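Local coordinates for protein lipase (Photobacterium sp. M37, PDB 2ORY) that probably hydrolyses the ester bonds of triacylglycerols as a cold-adapted lipase of the alpha/beta-hydrolase fold, at residues 18-23 with 88-93. Residues are numbered along the deposited sequence; the frame is centred on the assembly and turned at random.
Sequences YGITHT and AIRGTN
I20 fills the angle between the side chain of R90 and N93. CG2 lies against the side-chain amide of N93, with I20 CG2 3.4 Å from N93 CG. CD1 reaches the backbone, with I20 CD1 3.4 Å from N93 N. CD1 also sits over one face of the R90 guanidinium, about 4.0 Å above its plane and off-centre toward NE. A bend of the R90 chain at chi3 (85°) turns the guanidinium beneath this methyl. At the edge of the group, R90 NH1 is 3.3 Å from Y18 O. The same NH1 makes a weak hydrogen bond to S16 O. With CG anti to the backbone N (chi1 -175°), the N93 amide reaches CG2 of I20. T21 CG2 touches N93 ND2 at 3.7 Å. I20 lies in a type I beta turn from G19 to H22. G91 lies near the probable nucleophile elbow, and its loop probably helps form the oxyanion hole, as in related class 3 lipases. The contact joins the loop between helices 5-15 and 30-43 to the end of strand 84-90, the middle strand of the mixed sheet, and the loop after it. I33 of helix 30-43 and M72 of strand 66-78 also touch R90.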
loop_
_atom_site.group_PDB
_atom_site.type_symbol
_atom_site.label_atom_id
_atom_site.label_comp_id
_atom_site.label_asym_id
_atom_site.label_seq_id
_atom_site.Cartn_x
_atom_site.Cartn_y
_atom_site.Cartn_z
ATOM N N TYR A 18 11.083 -6.709 -2.194
ATOM C CA TYR A 18 12.426 -7.220 -2.401
ATOM C C TYR A 18 13.399 -6.065 -2.356
ATOM O O TYR A 18 13.143 -5.018 -2.938
ATOM C CB TYR A 18 12.537 -7.942 -3.738
ATOM C CG TYR A 18 12.284 -9.426 -3.633
ATOM C CD1 TYR A 18 11.288 -10.036 -4.391
ATOM C CD2 TYR A 18 13.057 -10.224 -2.793
ATOM C CE1 TYR A 18 11.069 -11.400 -4.322
ATOM C CE2 TYR A 18 12.847 -11.593 -2.714
ATOM C CZ TYR A 18 11.854 -12.175 -3.483
ATOM O OH TYR A 18 11.642 -13.534 -3.436
ATOM N N GLY A 19 14.507 -6.251 -1.648
ATOM C CA GLY A 19 15.493 -5.193 -1.551
ATOM C C GLY A 19 15.103 -4.028 -0.648
ATOM O O GLY A 19 15.559 -2.896 -0.848
ATOM N N ILE A 20 14.271 -4.292 0.355
ATOM C CA ILE A 20 13.846 -3.234 1.262
ATOM C C ILE A 20 14.987 -2.771 2.168
ATOM O O ILE A 20 15.006 -1.627 2.619
ATOM C CB ILE A 20 12.622 -3.688 2.116
ATOM C CG1 ILE A 20 11.402 -2.845 1.756
ATOM C CG2 ILE A 20 12.907 -3.550 3.596
ATOM C CD1 ILE A 20 11.618 -1.385 1.901
ATOM N N THR A 21 15.942 -3.656 2.420
ATOM C CA THR A 21 17.081 -3.323 3.273
ATOM C C THR A 21 18.409 -3.377 2.509
ATOM O O THR A 21 19.465 -3.654 3.082
ATOM C CB THR A 21 17.150 -4.283 4.472
ATOM O OG1 THR A 21 16.993 -5.630 4.007
ATOM C CG2 THR A 21 16.048 -3.962 5.483
ATOM N N HIS A 22 18.348 -3.097 1.212
ATOM C CA HIS A 22 19.530 -3.120 0.364
ATOM C C HIS A 22 20.153 -1.736 0.196
ATOM O O HIS A 22 19.735 -0.947 -0.651
ATOM C CB HIS A 22 19.168 -3.709 -1.004
ATOM C CG HIS A 22 18.925 -5.188 -0.975
ATOM N ND1 HIS A 22 18.030 -5.780 -0.108
ATOM C CD2 HIS A 22 19.485 -6.196 -1.685
ATOM C CE1 HIS A 22 18.050 -7.090 -0.285
ATOM N NE2 HIS A 22 18.924 -7.367 -1.235
ATOM N N THR A 23 21.156 -1.448 1.015
ATOM C CA THR A 23 21.841 -0.165 0.963
ATOM C C THR A 23 23.083 -0.300 0.091
ATOM O O THR A 23 23.721 -1.354 0.078
ATOM C CB THR A 23 22.259 0.280 2.371
ATOM O OG1 THR A 23 23.012 -0.770 2.991
ATOM C CG2 THR A 23 21.034 0.581 3.223
ATOM N N ALA A 88 1.688 -2.402 -8.889
ATOM C CA ALA A 88 1.977 -2.650 -7.475
ATOM C C ALA A 88 2.829 -1.507 -6.911
ATOM O O ALA A 88 3.741 -1.011 -7.575
ATOM C CB ALA A 88 2.691 -4.001 -7.307
ATOM N N ILE A 89 2.516 -1.092 -5.685
ATOM C CA ILE A 89 3.198 0.028 -5.056
ATOM C C ILE A 89 3.748 -0.319 -3.683
ATOM O O ILE A 89 3.108 -1.010 -2.893
ATOM C CB ILE A 89 2.221 1.239 -4.964
ATOM C CG1 ILE A 89 1.927 1.743 -6.395
ATOM C CG2 ILE A 89 2.787 2.347 -4.043
ATOM C CD1 ILE A 89 0.767 2.694 -6.522
ATOM N N ARG A 90 4.944 0.184 -3.407
ATOM C CA ARG A 90 5.636 -0.054 -2.142
ATOM C C ARG A 90 6.076 1.293 -1.587
ATOM O O ARG A 90 6.349 2.218 -2.355
ATOM C CB ARG A 90 6.886 -0.909 -2.408
ATOM C CG ARG A 90 7.740 -1.225 -1.201
ATOM C CD ARG A 90 9.121 -1.746 -1.588
ATOM N NE ARG A 90 10.048 -0.652 -1.844
ATOM C CZ ARG A 90 11.310 -0.813 -2.217
ATOM N NH1 ARG A 90 11.807 -2.032 -2.377
ATOM N NH2 ARG A 90 12.072 0.242 -2.448
ATOM N N GLY A 91 6.129 1.388 -0.260
ATOM C CA GLY A 91 6.592 2.582 0.423
ATOM C C GLY A 91 7.875 2.173 1.140
ATOM O O GLY A 91 8.619 1.352 0.620
ATOM N N THR A 92 8.123 2.704 2.337
ATOM C CA THR A 92 9.322 2.388 3.124
ATOM C C THR A 92 9.197 1.044 3.838
ATOM O O THR A 92 8.111 0.477 3.913
ATOM C CB THR A 92 9.521 3.446 4.195
ATOM O OG1 THR A 92 9.255 4.717 3.619
ATOM C CG2 THR A 92 10.918 3.458 4.711
ATOM N N ASN A 93 10.315 0.538 4.352
ATOM C CA ASN A 93 10.321 -0.718 5.091
ATOM C C ASN A 93 9.226 -0.570 6.135
ATOM O O ASN A 93 9.343 0.233 7.070
ATOM C CB ASN A 93 11.658 -0.911 5.780
ATOM C CG ASN A 93 11.765 -2.243 6.470
ATOM O OD1 ASN A 93 10.782 -2.983 6.589
ATOM N ND2 ASN A 93 12.969 -2.564 6.939
#